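Local coordinates for extracellular solute-binding protein, family 1 (Bifidobacterium longum subsp. infantis ATCC 15697, PDB 3QUF) that probably binds an extracellular solute and hands it to a membrane transport system as its solute-binding component, at residues A[185-190]-A[227-232]; A[158-163]-A[236-241]; A[192-197]-A[366-371]; A[241-246]-A[389-394]. All blocks are in the same frame, centred on the assembly; numbering follows the deposited sequence.

Interaction 1 of 4, residues A[185-190]-A[227-232]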
loop_
_atom_site.group_PDB
_atom_site.type_symbol
_atom_site.label_atom_id
_atom_site.label_comp_id
_atom_site.label_asym_id
_atom_site.label_seq_id
_atom_site.Cartn_x
_atom_site.Cartn_y
_atom_site.Cartn_z
ATOM N N GLN A 185 1.775 -10.279 -6.890
ATOM C CA GLN A 185 2.207 -8.905 -6.806
ATOM C C GLN A 185 3.715 -8.833 -6.704
ATOM O O GLN A 185 4.385 -9.846 -6.447
ATOM C CB GLN A 185 1.560 -8.237 -5.589
ATOM C CG GLN A 185 1.881 -8.961 -4.318
ATOM C CD GLN A 185 1.221 -8.368 -3.084
ATOM O OE1 GLN A 185 0.481 -7.380 -3.156
ATOM N NE2 GLN A 185 1.501 -8.969 -1.948
ATOM N N ILE A 186 4.237 -7.636 -6.892
ATOM C CA ILE A 186 5.656 -7.357 -6.645
ATOM C C ILE A 186 5.923 -7.815 -5.204
ATOM O O ILE A 186 5.107 -7.568 -4.313
ATOM C CB ILE A 186 5.907 -5.849 -6.806
ATOM C CG1 ILE A 186 5.577 -5.458 -8.260
ATOM C CG2 ILE A 186 7.325 -5.460 -6.453
ATOM C CD1 ILE A 186 6.468 -6.118 -9.240
ATOM N N ALA A 187 7.077 -8.448 -4.974
ATOM C CA ALA A 187 7.422 -8.962 -3.659
ATOM C C ALA A 187 7.453 -7.855 -2.621
ATOM O O ALA A 187 8.077 -6.805 -2.819
ATOM C CB ALA A 187 8.793 -9.685 -3.681
ATOM N N GLY A 188 6.801 -8.107 -1.498
ATOM C CA GLY A 188 6.810 -7.154 -0.387
ATOM C C GLY A 188 8.212 -6.920 0.191
ATOM O O GLY A 188 8.557 -5.804 0.562
ATOM N N SER A 189 9.024 -7.958 0.274
ATOM C CA SER A 189 10.404 -7.793 0.793
ATOM C C SER A 189 11.246 -6.888 -0.101
ATOM O O SER A 189 12.007 -6.043 0.373
ATOM C CB SER A 189 11.103 -9.179 0.977
ATOM O OG SER A 189 11.202 -9.923 -0.248
ATOM N N PHE A 190 11.137 -7.095 -1.408
ATOM C CA PHE A 190 11.809 -6.254 -2.365
ATOM C C PHE A 190 11.331 -4.816 -2.220
ATOM O O PHE A 190 12.134 -3.894 -2.219
ATOM C CB PHE A 190 11.551 -6.723 -3.808
ATOM C CG PHE A 190 12.133 -5.806 -4.821
ATOM C CD1 PHE A 190 13.491 -5.863 -5.155
ATOM C CD2 PHE A 190 11.343 -4.821 -5.400
ATOM C CE1 PHE A 190 14.027 -4.985 -6.059
ATOM C CE2 PHE A 190 11.900 -3.935 -6.314
ATOM C CZ PHE A 190 13.240 -4.025 -6.630
ATOM N N LYS A 227 20.140 -6.211 -6.961
ATOM C CA LYS A 227 21.425 -6.866 -6.655
ATOM C C LYS A 227 21.436 -7.395 -5.228
ATOM O O LYS A 227 21.918 -8.507 -4.966
ATOM C CB LYS A 227 22.619 -5.927 -6.851
ATOM C CG LYS A 227 23.008 -5.629 -8.287
ATOM C CD LYS A 227 24.443 -5.016 -8.348
ATOM C CE LYS A 227 24.826 -4.448 -9.737
ATOM N NZ LYS A 227 24.499 -5.331 -10.887
ATOM N N ARG A 228 20.949 -6.586 -4.290
ATOM C CA ARG A 228 20.931 -6.988 -2.898
ATOM C C ARG A 228 19.858 -8.041 -2.664
ATOM O O ARG A 228 20.062 -9.013 -1.926
ATOM C CB ARG A 228 20.754 -5.783 -1.987
ATOM C CG ARG A 228 21.882 -4.763 -2.110
ATOM C CD ARG A 228 23.276 -5.415 -1.868
ATOM N NE ARG A 228 23.314 -6.125 -0.586
ATOM C CZ ARG A 228 23.949 -7.279 -0.343
ATOM N NH1 ARG A 228 24.597 -7.913 -1.291
ATOM N NH2 ARG A 228 23.902 -7.824 0.875
ATOM N N TRP A 229 18.732 -7.886 -3.339
ATOM C CA TRP A 229 17.669 -8.898 -3.268
ATOM C C TRP A 229 18.155 -10.221 -3.895
ATOM O O TRP A 229 17.939 -11.279 -3.307
ATOM C CB TRP A 229 16.382 -8.368 -3.952
ATOM C CG TRP A 229 15.113 -9.015 -3.516
ATOM C CD1 TRP A 229 14.503 -8.886 -2.332
ATOM C CD2 TRP A 229 14.296 -9.899 -4.295
ATOM N NE1 TRP A 229 13.333 -9.620 -2.307
ATOM C CE2 TRP A 229 13.178 -10.235 -3.509
ATOM C CE3 TRP A 229 14.382 -10.403 -5.589
ATOM C CZ2 TRP A 229 12.181 -11.088 -3.945
ATOM C CZ3 TRP A 229 13.373 -11.231 -6.034
ATOM C CH2 TRP A 229 12.292 -11.578 -5.206
ATOM N N GLU A 230 18.833 -10.164 -5.044
ATOM C CA GLU A 230 19.401 -11.356 -5.708
ATOM C C GLU A 230 20.399 -12.053 -4.752
ATOM O O GLU A 230 20.458 -13.289 -4.678
ATOM C CB GLU A 230 20.080 -10.972 -7.040
ATOM C CG GLU A 230 20.708 -12.144 -7.821
ATOM C CD GLU A 230 21.498 -11.707 -9.067
ATOM O OE1 GLU A 230 21.715 -10.490 -9.264
ATOM O OE2 GLU A 230 21.924 -12.583 -9.849
ATOM N N ALA A 231 21.176 -11.260 -4.014
ATOM C CA ALA A 231 22.178 -11.816 -3.090
ATOM C C ALA A 231 21.529 -12.701 -2.024
ATOM O O ALA A 231 22.104 -13.723 -1.636
ATOM C CB ALA A 231 23.003 -10.696 -2.424
ATOM N N ALA A 232 20.335 -12.320 -1.547
ATOM C CA ALA A 232 19.600 -13.160 -0.606
ATOM C C ALA A 232 19.145 -14.446 -1.282
ATOM O O ALA A 232 19.135 -15.480 -0.651
ATOM C CB ALA A 232 18.391 -12.419 0.016
#

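Interaction 2 of 4, residues A[158-163]-A[236-241]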
loop_
_atom_site.group_PDB
_atom_site.type_symbol
_atom_site.label_atom_id
_atom_site.label_comp_id
_atom_site.label_asym_id
_atom_site.label_seq_id
_atom_site.Cartn_x
_atom_site.Cartn_y
_atom_site.Cartn_z
ATOM N N LYS A 158 18.425 -5.697 11.613
ATOM C CA LYS A 158 18.196 -4.331 11.219
ATOM C C LYS A 158 18.540 -4.055 9.754
ATOM O O LYS A 158 17.920 -3.197 9.162
ATOM C CB LYS A 158 18.959 -3.390 12.141
ATOM C CG LYS A 158 18.300 -3.316 13.507
ATOM C CD LYS A 158 19.023 -2.312 14.411
ATOM C CE LYS A 158 18.339 -2.217 15.784
ATOM N NZ LYS A 158 16.848 -2.260 15.669
ATOM N N THR A 159 19.517 -4.773 9.184
ATOM C CA THR A 159 19.922 -4.544 7.811
ATOM C C THR A 159 19.767 -5.793 6.986
ATOM O O THR A 159 19.767 -6.895 7.498
ATOM C CB THR A 159 21.388 -4.092 7.740
ATOM O OG1 THR A 159 22.230 -5.177 8.165
ATOM C CG2 THR A 159 21.607 -2.864 8.635
ATOM N N TRP A 160 19.651 -5.608 5.688
ATOM C CA TRP A 160 19.514 -6.729 4.776
ATOM C C TRP A 160 20.691 -7.733 4.847
ATOM O O TRP A 160 20.488 -8.956 4.787
ATOM C CB TRP A 160 19.302 -6.190 3.362
ATOM C CG TRP A 160 18.896 -7.221 2.407
ATOM C CD1 TRP A 160 19.669 -7.798 1.448
ATOM C CD2 TRP A 160 17.591 -7.774 2.253
ATOM N NE1 TRP A 160 18.936 -8.725 0.734
ATOM C CE2 TRP A 160 17.657 -8.728 1.210
ATOM C CE3 TRP A 160 16.370 -7.568 2.906
ATOM C CZ2 TRP A 160 16.554 -9.464 0.799
ATOM C CZ3 TRP A 160 15.280 -8.311 2.509
ATOM C CH2 TRP A 160 15.376 -9.242 1.451
ATOM N N ASP A 161 21.916 -7.224 4.973
ATOM C CA ASP A 161 23.077 -8.105 5.082
ATOM C C ASP A 161 22.931 -8.993 6.332
ATOM O O ASP A 161 23.204 -10.196 6.286
ATOM C CB ASP A 161 24.377 -7.280 5.115
ATOM C CG ASP A 161 24.589 -6.471 3.841
ATOM O OD1 ASP A 161 23.731 -6.531 2.939
ATOM O OD2 ASP A 161 25.620 -5.772 3.732
ATOM N N GLU A 162 22.467 -8.414 7.437
ATOM C CA GLU A 162 22.218 -9.188 8.669
ATOM C C GLU A 162 21.072 -10.199 8.491
ATOM O O GLU A 162 21.069 -11.311 9.054
ATOM C CB GLU A 162 21.921 -8.240 9.845
ATOM C CG GLU A 162 23.087 -7.330 10.254
ATOM C CD GLU A 162 22.657 -6.039 10.993
ATOM O OE1 GLU A 162 21.459 -5.693 11.003
ATOM O OE2 GLU A 162 23.535 -5.370 11.590
ATOM N N PHE A 163 20.073 -9.810 7.716
ATOM C CA PHE A 163 18.988 -10.717 7.372
ATOM C C PHE A 163 19.475 -11.927 6.576
ATOM O O PHE A 163 19.005 -13.060 6.793
ATOM C CB PHE A 163 17.916 -9.946 6.585
ATOM C CG PHE A 163 16.799 -10.798 6.032
ATOM C CD1 PHE A 163 15.797 -11.266 6.853
ATOM C CD2 PHE A 163 16.704 -11.040 4.671
ATOM C CE1 PHE A 163 14.738 -12.023 6.327
ATOM C CE2 PHE A 163 15.657 -11.775 4.148
ATOM C CZ PHE A 163 14.677 -12.266 4.992
ATOM N N GLY A 236 20.504 -18.634 -0.647
ATOM C CA GLY A 236 19.524 -19.625 -0.248
ATOM C C GLY A 236 18.436 -19.089 0.690
ATOM O O GLY A 236 17.529 -19.830 1.061
ATOM N N VAL A 237 18.494 -17.798 1.018
ATOM C CA VAL A 237 17.546 -17.188 1.987
ATOM C C VAL A 237 16.191 -16.870 1.337
ATOM O O VAL A 237 15.153 -17.075 1.958
ATOM C CB VAL A 237 18.183 -15.959 2.693
ATOM C CG1 VAL A 237 17.190 -15.244 3.663
ATOM C CG2 VAL A 237 19.446 -16.404 3.454
ATOM N N ILE A 238 16.191 -16.420 0.082
ATOM C CA ILE A 238 14.988 -16.427 -0.750
ATOM C C ILE A 238 15.086 -17.653 -1.688
ATOM O O ILE A 238 15.738 -17.577 -2.740
ATOM C CB ILE A 238 14.831 -15.162 -1.584
ATOM C CG1 ILE A 238 14.833 -13.915 -0.681
ATOM C CG2 ILE A 238 13.531 -15.224 -2.340
ATOM C CD1 ILE A 238 14.816 -12.570 -1.447
ATOM N N PRO A 239 14.439 -18.764 -1.315
ATOM C CA PRO A 239 14.774 -20.065 -1.949
ATOM C C PRO A 239 13.970 -20.340 -3.225
ATOM O O PRO A 239 12.884 -19.791 -3.391
ATOM C CB PRO A 239 14.456 -21.053 -0.831
ATOM C CG PRO A 239 13.225 -20.457 -0.168
ATOM C CD PRO A 239 13.469 -18.937 -0.209
ATOM N N GLN A 240 14.481 -21.186 -4.142
ATOM C CA GLN A 240 13.739 -21.425 -5.398
ATOM C C GLN A 240 12.410 -22.118 -5.093
ATOM O O GLN A 240 11.462 -21.974 -5.843
ATOM C CB GLN A 240 14.534 -22.238 -6.454
ATOM C CG GLN A 240 15.750 -21.489 -7.049
ATOM C CD GLN A 240 17.001 -21.824 -6.268
ATOM O OE1 GLN A 240 16.928 -22.058 -5.058
ATOM N NE2 GLN A 240 18.154 -21.913 -6.963
ATOM N N LYS A 241 12.346 -22.821 -3.982
ATOM C CA LYS A 241 11.117 -23.497 -3.569
ATOM C C LYS A 241 10.014 -22.527 -3.202
ATOM O O LYS A 241 8.867 -22.945 -3.041
ATOM C CB LYS A 241 11.373 -24.465 -2.406
ATOM C CG LYS A 241 11.522 -23.837 -1.060
ATOM C CD LYS A 241 11.918 -24.866 -0.056
ATOM C CE LYS A 241 12.174 -24.259 1.283
ATOM N NZ LYS A 241 12.574 -25.241 2.304
#

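Interaction 3 of 4, residues A[192-197]-A[366-371]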
loop_
_atom_site.group_PDB
_atom_site.type_symbol
_atom_site.label_atom_id
_atom_site.label_comp_id
_atom_site.label_asym_id
_atom_site.label_seq_id
_atom_site.Cartn_x
_atom_site.Cartn_y
_atom_site.Cartn_z
ATOM N N GLY A 192 10.086 -3.332 0.359
ATOM C CA GLY A 192 10.646 -2.793 1.607
ATOM C C GLY A 192 12.095 -2.381 1.467
ATOM O O GLY A 192 12.534 -1.354 2.007
ATOM N N LEU A 193 12.856 -3.167 0.711
ATOM C CA LEU A 193 14.253 -2.878 0.476
ATOM C C LEU A 193 14.423 -1.673 -0.435
ATOM O O LEU A 193 15.255 -0.814 -0.186
ATOM C CB LEU A 193 14.926 -4.133 -0.084
ATOM C CG LEU A 193 16.450 -4.119 -0.126
ATOM C CD1 LEU A 193 17.025 -3.999 1.291
ATOM C CD2 LEU A 193 16.967 -5.391 -0.844
ATOM N N LEU A 194 13.593 -1.599 -1.469
ATOM C CA LEU A 194 13.515 -0.458 -2.358
ATOM C C LEU A 194 13.170 0.817 -1.589
ATOM O O LEU A 194 13.820 1.879 -1.810
ATOM C CB LEU A 194 12.483 -0.724 -3.461
ATOM C CG LEU A 194 12.297 0.400 -4.455
ATOM C CD1 LEU A 194 13.545 0.622 -5.324
ATOM C CD2 LEU A 194 11.003 0.161 -5.340
ATOM N N ALA A 195 12.202 0.709 -0.675
ATOM C CA ALA A 195 11.723 1.850 0.088
ATOM C C ALA A 195 12.900 2.399 0.905
ATOM O O ALA A 195 13.119 3.601 0.961
ATOM C CB ALA A 195 10.565 1.463 0.991
ATOM N N SER A 196 13.674 1.497 1.483
ATOM C CA SER A 196 14.855 1.895 2.262
ATOM C C SER A 196 15.912 2.522 1.395
ATOM O O SER A 196 16.517 3.532 1.774
ATOM C CB SER A 196 15.402 0.689 2.982
ATOM O OG SER A 196 16.625 0.953 3.680
ATOM N N TYR A 197 16.197 1.913 0.249
ATOM C CA TYR A 197 17.134 2.488 -0.716
ATOM C C TYR A 197 16.871 3.945 -0.977
ATOM O O TYR A 197 17.799 4.744 -0.993
ATOM C CB TYR A 197 17.124 1.689 -2.045
ATOM C CG TYR A 197 17.824 2.338 -3.204
ATOM C CD1 TYR A 197 19.190 2.171 -3.396
ATOM C CD2 TYR A 197 17.118 3.087 -4.127
ATOM C CE1 TYR A 197 19.827 2.748 -4.453
ATOM C CE2 TYR A 197 17.770 3.665 -5.225
ATOM C CZ TYR A 197 19.129 3.482 -5.360
ATOM O OH TYR A 197 19.775 4.066 -6.431
ATOM N N LYS A 366 7.089 6.120 7.086
ATOM C CA LYS A 366 8.058 5.198 6.512
ATOM C C LYS A 366 7.352 3.935 5.963
ATOM O O LYS A 366 7.739 2.826 6.290
ATOM C CB LYS A 366 9.093 4.805 7.551
ATOM C CG LYS A 366 9.919 5.975 8.061
ATOM C CD LYS A 366 11.127 5.558 8.901
ATOM C CE LYS A 366 12.392 5.259 7.987
ATOM N NZ LYS A 366 13.602 4.460 8.618
ATOM N N PHE A 367 6.321 4.141 5.168
ATOM C CA PHE A 367 5.627 3.077 4.478
ATOM C C PHE A 367 5.574 3.406 2.989
ATOM O O PHE A 367 5.473 4.584 2.594
ATOM C CB PHE A 367 4.218 2.850 5.042
ATOM C CG PHE A 367 3.287 4.053 4.923
ATOM C CD1 PHE A 367 3.238 5.005 5.924
ATOM C CD2 PHE A 367 2.408 4.155 3.854
ATOM C CE1 PHE A 367 2.388 6.084 5.829
ATOM C CE2 PHE A 367 1.543 5.238 3.745
ATOM C CZ PHE A 367 1.527 6.188 4.751
ATOM N N TYR A 368 5.607 2.375 2.157
ATOM C CA TYR A 368 5.633 2.570 0.722
ATOM C C TYR A 368 5.127 1.324 0.008
ATOM O O TYR A 368 5.243 0.231 0.527
ATOM C CB TYR A 368 7.059 2.908 0.242
ATOM C CG TYR A 368 7.152 3.206 -1.226
ATOM C CD1 TYR A 368 6.482 4.293 -1.763
ATOM C CD2 TYR A 368 7.852 2.358 -2.113
ATOM C CE1 TYR A 368 6.532 4.597 -3.107
ATOM C CE2 TYR A 368 7.967 2.673 -3.424
ATOM C CZ TYR A 368 7.265 3.791 -3.941
ATOM O OH TYR A 368 7.298 4.114 -5.264
ATOM N N TRP A 369 4.596 1.537 -1.185
ATOM C CA TRP A 369 4.266 0.494 -2.132
ATOM C C TRP A 369 4.476 1.086 -3.532
ATOM O O TRP A 369 4.296 2.286 -3.726
ATOM C CB TRP A 369 2.807 0.031 -1.933
ATOM C CG TRP A 369 2.531 -1.264 -2.646
ATOM C CD1 TRP A 369 1.731 -1.454 -3.745
ATOM C CD2 TRP A 369 3.050 -2.552 -2.299
ATOM N NE1 TRP A 369 1.735 -2.784 -4.109
ATOM C CE2 TRP A 369 2.552 -3.472 -3.242
ATOM C CE3 TRP A 369 3.925 -3.011 -1.301
ATOM C CZ2 TRP A 369 2.875 -4.821 -3.198
ATOM C CZ3 TRP A 369 4.237 -4.332 -1.265
ATOM C CH2 TRP A 369 3.717 -5.231 -2.217
ATOM N N VAL A 370 4.883 0.264 -4.495
ATOM C CA VAL A 370 5.056 0.752 -5.872
ATOM C C VAL A 370 3.673 0.869 -6.543
ATOM O O VAL A 370 3.075 -0.144 -6.944
ATOM C CB VAL A 370 5.981 -0.119 -6.703
ATOM C CG1 VAL A 370 6.152 0.481 -8.120
ATOM C CG2 VAL A 370 7.432 -0.195 -6.056
ATOM N N ASN A 371 3.186 2.089 -6.658
ATOM C CA ASN A 371 1.855 2.374 -7.219
ATOM C C ASN A 371 2.072 3.014 -8.589
ATOM O O ASN A 371 2.143 4.249 -8.745
ATOM C CB ASN A 371 1.031 3.252 -6.253
ATOM C CG ASN A 371 0.555 2.498 -5.033
ATOM O OD1 ASN A 371 0.802 2.899 -3.870
ATOM N ND2 ASN A 371 -0.114 1.425 -5.273
#

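Interaction 4 of 4, residues A[241-246]-A[389-394]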
loop_
_atom_site.group_PDB
_atom_site.type_symbol
_atom_site.label_atom_id
_atom_site.label_comp_id
_atom_site.label_asym_id
_atom_site.label_seq_id
_atom_site.Cartn_x
_atom_site.Cartn_y
_atom_site.Cartn_z
ATOM N N LYS A 241 12.346 -22.821 -3.982
ATOM C CA LYS A 241 11.117 -23.497 -3.569
ATOM C C LYS A 241 10.014 -22.527 -3.202
ATOM O O LYS A 241 8.867 -22.945 -3.041
ATOM C CB LYS A 241 11.373 -24.465 -2.406
ATOM C CG LYS A 241 11.522 -23.837 -1.060
ATOM C CD LYS A 241 11.918 -24.866 -0.056
ATOM C CE LYS A 241 12.174 -24.259 1.283
ATOM N NZ LYS A 241 12.574 -25.241 2.304
ATOM N N SER A 242 10.351 -21.236 -3.115
ATOM C CA SER A 242 9.355 -20.204 -2.875
ATOM C C SER A 242 8.605 -19.788 -4.146
ATOM O O SER A 242 7.523 -19.234 -4.047
ATOM C CB SER A 242 10.017 -18.990 -2.200
ATOM O OG SER A 242 9.040 -18.235 -1.516
ATOM N N VAL A 243 9.142 -20.075 -5.350
ATOM C CA VAL A 243 8.429 -19.685 -6.573
ATOM C C VAL A 243 7.225 -20.568 -6.753
ATOM O O VAL A 243 7.346 -21.800 -6.673
ATOM C CB VAL A 243 9.266 -19.785 -7.867
ATOM C CG1 VAL A 243 8.369 -19.458 -9.092
ATOM C CG2 VAL A 243 10.445 -18.859 -7.797
ATOM N N GLY A 244 6.081 -19.950 -7.000
ATOM C CA GLY A 244 4.838 -20.669 -7.237
ATOM C C GLY A 244 3.998 -20.817 -5.972
ATOM O O GLY A 244 2.825 -21.176 -6.049
ATOM N N LEU A 245 4.579 -20.563 -4.807
ATOM C CA LEU A 245 3.771 -20.639 -3.563
ATOM C C LEU A 245 2.757 -19.518 -3.478
ATOM O O LEU A 245 3.044 -18.369 -3.799
ATOM C CB LEU A 245 4.643 -20.631 -2.313
ATOM C CG LEU A 245 5.623 -21.749 -2.029
ATOM C CD1 LEU A 245 6.214 -21.533 -0.630
ATOM C CD2 LEU A 245 4.969 -23.123 -2.125
ATOM N N SER A 246 1.564 -19.834 -3.004
ATOM C CA SER A 246 0.552 -18.824 -2.715
ATOM C C SER A 246 0.773 -18.254 -1.318
ATOM O O SER A 246 1.513 -18.827 -0.538
ATOM C CB SER A 246 -0.831 -19.435 -2.745
ATOM O OG SER A 246 -0.952 -20.431 -1.743
ATOM N N LYS A 389 12.327 -14.776 -12.141
ATOM C CA LYS A 389 13.546 -15.144 -12.873
ATOM C C LYS A 389 14.813 -14.839 -12.074
ATOM O O LYS A 389 15.791 -15.562 -12.155
ATOM C CB LYS A 389 13.614 -14.429 -14.221
ATOM C CG LYS A 389 12.560 -14.911 -15.171
ATOM C CD LYS A 389 12.564 -14.182 -16.549
ATOM C CE LYS A 389 11.200 -14.357 -17.231
ATOM N NZ LYS A 389 10.924 -13.447 -18.399
ATOM N N ILE A 390 14.804 -13.751 -11.307
ATOM C CA ILE A 390 15.959 -13.458 -10.444
ATOM C C ILE A 390 16.110 -14.536 -9.394
ATOM O O ILE A 390 17.230 -15.051 -9.180
ATOM C CB ILE A 390 15.844 -12.123 -9.724
ATOM C CG1 ILE A 390 16.028 -10.968 -10.687
ATOM C CG2 ILE A 390 16.872 -12.047 -8.536
ATOM C CD1 ILE A 390 15.575 -9.652 -10.110
ATOM N N VAL A 391 15.006 -14.906 -8.747
ATOM C CA VAL A 391 15.066 -15.890 -7.656
ATOM C C VAL A 391 15.594 -17.215 -8.203
ATOM O O VAL A 391 16.435 -17.868 -7.565
ATOM C CB VAL A 391 13.713 -16.081 -6.970
ATOM C CG1 VAL A 391 13.761 -17.255 -5.975
ATOM C CG2 VAL A 391 13.319 -14.784 -6.235
ATOM N N GLN A 392 15.155 -17.559 -9.414
ATOM C CA GLN A 392 15.572 -18.801 -10.074
ATOM C C GLN A 392 16.935 -18.753 -10.736
ATOM O O GLN A 392 17.322 -19.692 -11.436
ATOM C CB GLN A 392 14.524 -19.185 -11.090
ATOM C CG GLN A 392 13.251 -19.562 -10.435
ATOM C CD GLN A 392 12.114 -19.776 -11.409
ATOM O OE1 GLN A 392 11.876 -18.972 -12.338
ATOM N NE2 GLN A 392 11.358 -20.839 -11.174
ATOM N N GLY A 393 17.683 -17.685 -10.529
ATOM C CA GLY A 393 19.021 -17.591 -11.075
ATOM C C GLY A 393 19.074 -17.496 -12.588
ATOM O O GLY A 393 20.119 -17.766 -13.175
ATOM N N GLN A 394 17.977 -17.095 -13.235
ATOM C CA GLN A 394 17.919 -17.071 -14.700
ATOM C C GLN A 394 18.318 -15.745 -15.303
ATOM O O GLN A 394 18.700 -15.696 -16.453
ATOM C CB GLN A 394 16.526 -17.426 -15.216
ATOM C CG GLN A 394 15.993 -18.709 -14.628
ATOM C CD GLN A 394 14.815 -19.286 -15.395
ATOM O OE1 GLN A 394 13.781 -18.634 -15.589
ATOM N NE2 GLN A 394 14.958 -20.528 -15.810
#

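Interaction 1 of 4, residues A[185-190]-A[227-232]
With CG anti to the backbone N (chi1 -157°), the indole of Trp-229 swings out from helix 223-234 and reaches Ser-189, whose hydroxyl lies between its own backbone N and carbonyl carbon and is thereby presented to the indole N-H. Trp-229 NE1 donates to Ser-189 OG over 3.0 Å. The bond is nearly straight, 169° at the hydrogen, and the oxygen sits practically in the ring plane, so the bond holds the indole by its edge and restricts its rotation. Ser-189 OG is also hydrogen-bonded to Glu-180 OE1, which helps to satisfy a hydroxyl in a buried setting. Phe-190 approaches over one face of the same indole. Its CB makes a CH-pi contact 3.8 Å from the centroid of the five-membered ring, and the phenyl group then turns edge-on to give a T-shaped pair with planes at 83°. The closest ring atoms in that pair are Phe-190 CD1 and Trp-229 CG, 3.9 Å apart. The first turn of helix 188-199 here docks on a large aromatic side chain from helix 223-234. Ala-187, the N-cap of the first helix, adds its methyl group, with CB 3.7 Å from Trp-229 CZ2. A leucine in place of Trp-229 would probably open a gap beside Ala-187 and Phe-190 and leave the Ser-189 hydroxyl without its indole donor. Beyond the two segments, Trp-229 also packs on Ile-238 and on Gln-387 and Val-391 of helix 376-391, while the Phe-190 ring stacks with that of Phe-226.

Interaction 2 of 4, residues A[158-163]-A[236-241]
Two helix-end motifs flank this contact: a capping box starts the helix that carries Trp-160 and Phe-163, and a Schellman motif at Gly-236 ends helix 223-234 just before Val-237 and Ile-238. Across the interface everything is apolar. Phe-163, whose CG stands anti to the backbone N (chi1 174°), reaches out with the far end of its ring, and CE2 comes to 3.8 Å from Val-237 CG1. CZ of the same ring is 4.1 Å from Val-237 CG1, so a single methyl branch of the valine takes the whole contact. One turn earlier, Trp-160 offers the rim of its six-membered ring: CZ2 is 4.2 Å from CD1 of Ile-238, which lies near the indole plane rather than over a face. The two aromatic groups also support one another, since Phe-163 CD2 rests 3.7 Å above the Trp-160 plane toward its rim. Their common footing is set by the box. Thr-159 N donates to Glu-162 OE1 at 2.8 Å, meeting the carboxylate from above its plane, and the return bond from Glu-162 N to Thr-159 OG1 is long and weak at 3.3 Å. At the other end, Gly-236 has a positive phi at which a CB would collide with the preceding carbonyl, so the turn demands a glycine here. The polar edge of Trp-160 points to a different neighbour, with NE1 hydrogen-bonded to Arg-228 O on helix 223-234. Ile-238 packs on Ala-232 of that helix, and Phe-163 meets Phe-141, so this end of helix 160-172 contacts both helix 223-234 and strand 135-144.

Interaction 3 of 4, residues A[192-197]-A[366-371]
The phenol oxygen of Tyr-368, OH, is hydrogen-bonded to Asp-208 OD2, which anchors the far end of a side chain whose near end packs against Ala-195. Between the two segments themselves there is no hydrogen bond, only contact of carbon with carbon. Tyr-368 CG is anti to the backbone N (chi1 -177°), and its CB comes 3.9 Å from Ala-195 CB. The ring of Tyr-368 then extends across the helix, with Leu-194 CD2 near the ring plane at its edge, 4.4 Å from Tyr-368 CE2. The same methyl group is shared with Val-370: Leu-194 CD2 and Val-370 CG2 are 3.7 Å apart, the closest approach across the contact, and the two side chains meet at about a right angle. Alternation along the extended chain explains the pattern, since Tyr-368 points its side chain toward the helix while Phe-367 and Trp-369 point theirs away. In the fold, short strand 367-368 is an edge of the mixed sheet. It runs parallel to strand 295-305, with backbone bonds from Tyr-368 to Ile-295 and Gly-297, and helix 188-199 lies across it. The small Ala-195 permits a close approach, its CA being 6.2 Å from that of Tyr-368. Leu-194 also touches Val-225 of helix 223-234, placing this leucine between that helix and the Tyr-368 edge.

Interaction 4 of 4, residues A[241-246]-A[389-394]
Val-243 packs both its methyl groups against the C-terminal end of helix 376-391, touching Gln-392 and Val-391. The contact joins a type II beta turn, Ser-242 to Leu-245, to a helix that ends in a Schellman motif. In the first shell, Val-243 CG2 lies 3.9 Å from Gln-392 CG, and CG1 is 3.9 Å from Gln-392 NE2, so the amide end of the glutamine is laid across the valine as a plain van der Waals contact. The two side chains meet at about a right angle. Deeper in, Val-391 CG1 is 4.1 Å from Val-243 CG2. Gln-392 reaches this place because CG stands anti to its carbonyl carbon (chi1 -67°) and the chain is extended beyond it. Replacing Gln-392 by an alanine is likely to leave both Val-243 methyl groups without the NE2 that meets them, and CG2 also without CG, opening a gap at the margin of the contact. In the second shell, Ser-242 OG is hydrogen-bonded to Glu-180 N, and Gly-244 O receives Asn-183 ND2, which together anchor the turn to the 179-183 region. Within the turn itself the Leu-245 N to Ser-242 O bond is weak. On the helix side, Gly-393 takes the positive phi of the Schellman motif, placing Gln-394 N 2.9 Å from Lys-389 O.

From the N terminus, segment 158-163 opens interaction 2, whose loop closes at 236-241. Within that loop interaction 1 opens at 185-190 and closes at 227-232. Interaction 3 starts from 192-197, on the same helix 188-199 as interaction 1, and closes only at 366-371, so it crosses interactions 1 and 2. Interaction 4 begins at Lys-241, where interaction 2 ends, and closes at 389-394; it follows interactions 1 and 2 in series but crosses interaction 3. Helix 223-234 is the common hub: Ala-232 touches Trp-160 of interaction 2 and Glu-230 touches Ile-390 of interaction 4. Interaction 3 extends the connection inward to strand 367-368 of the mixed sheet.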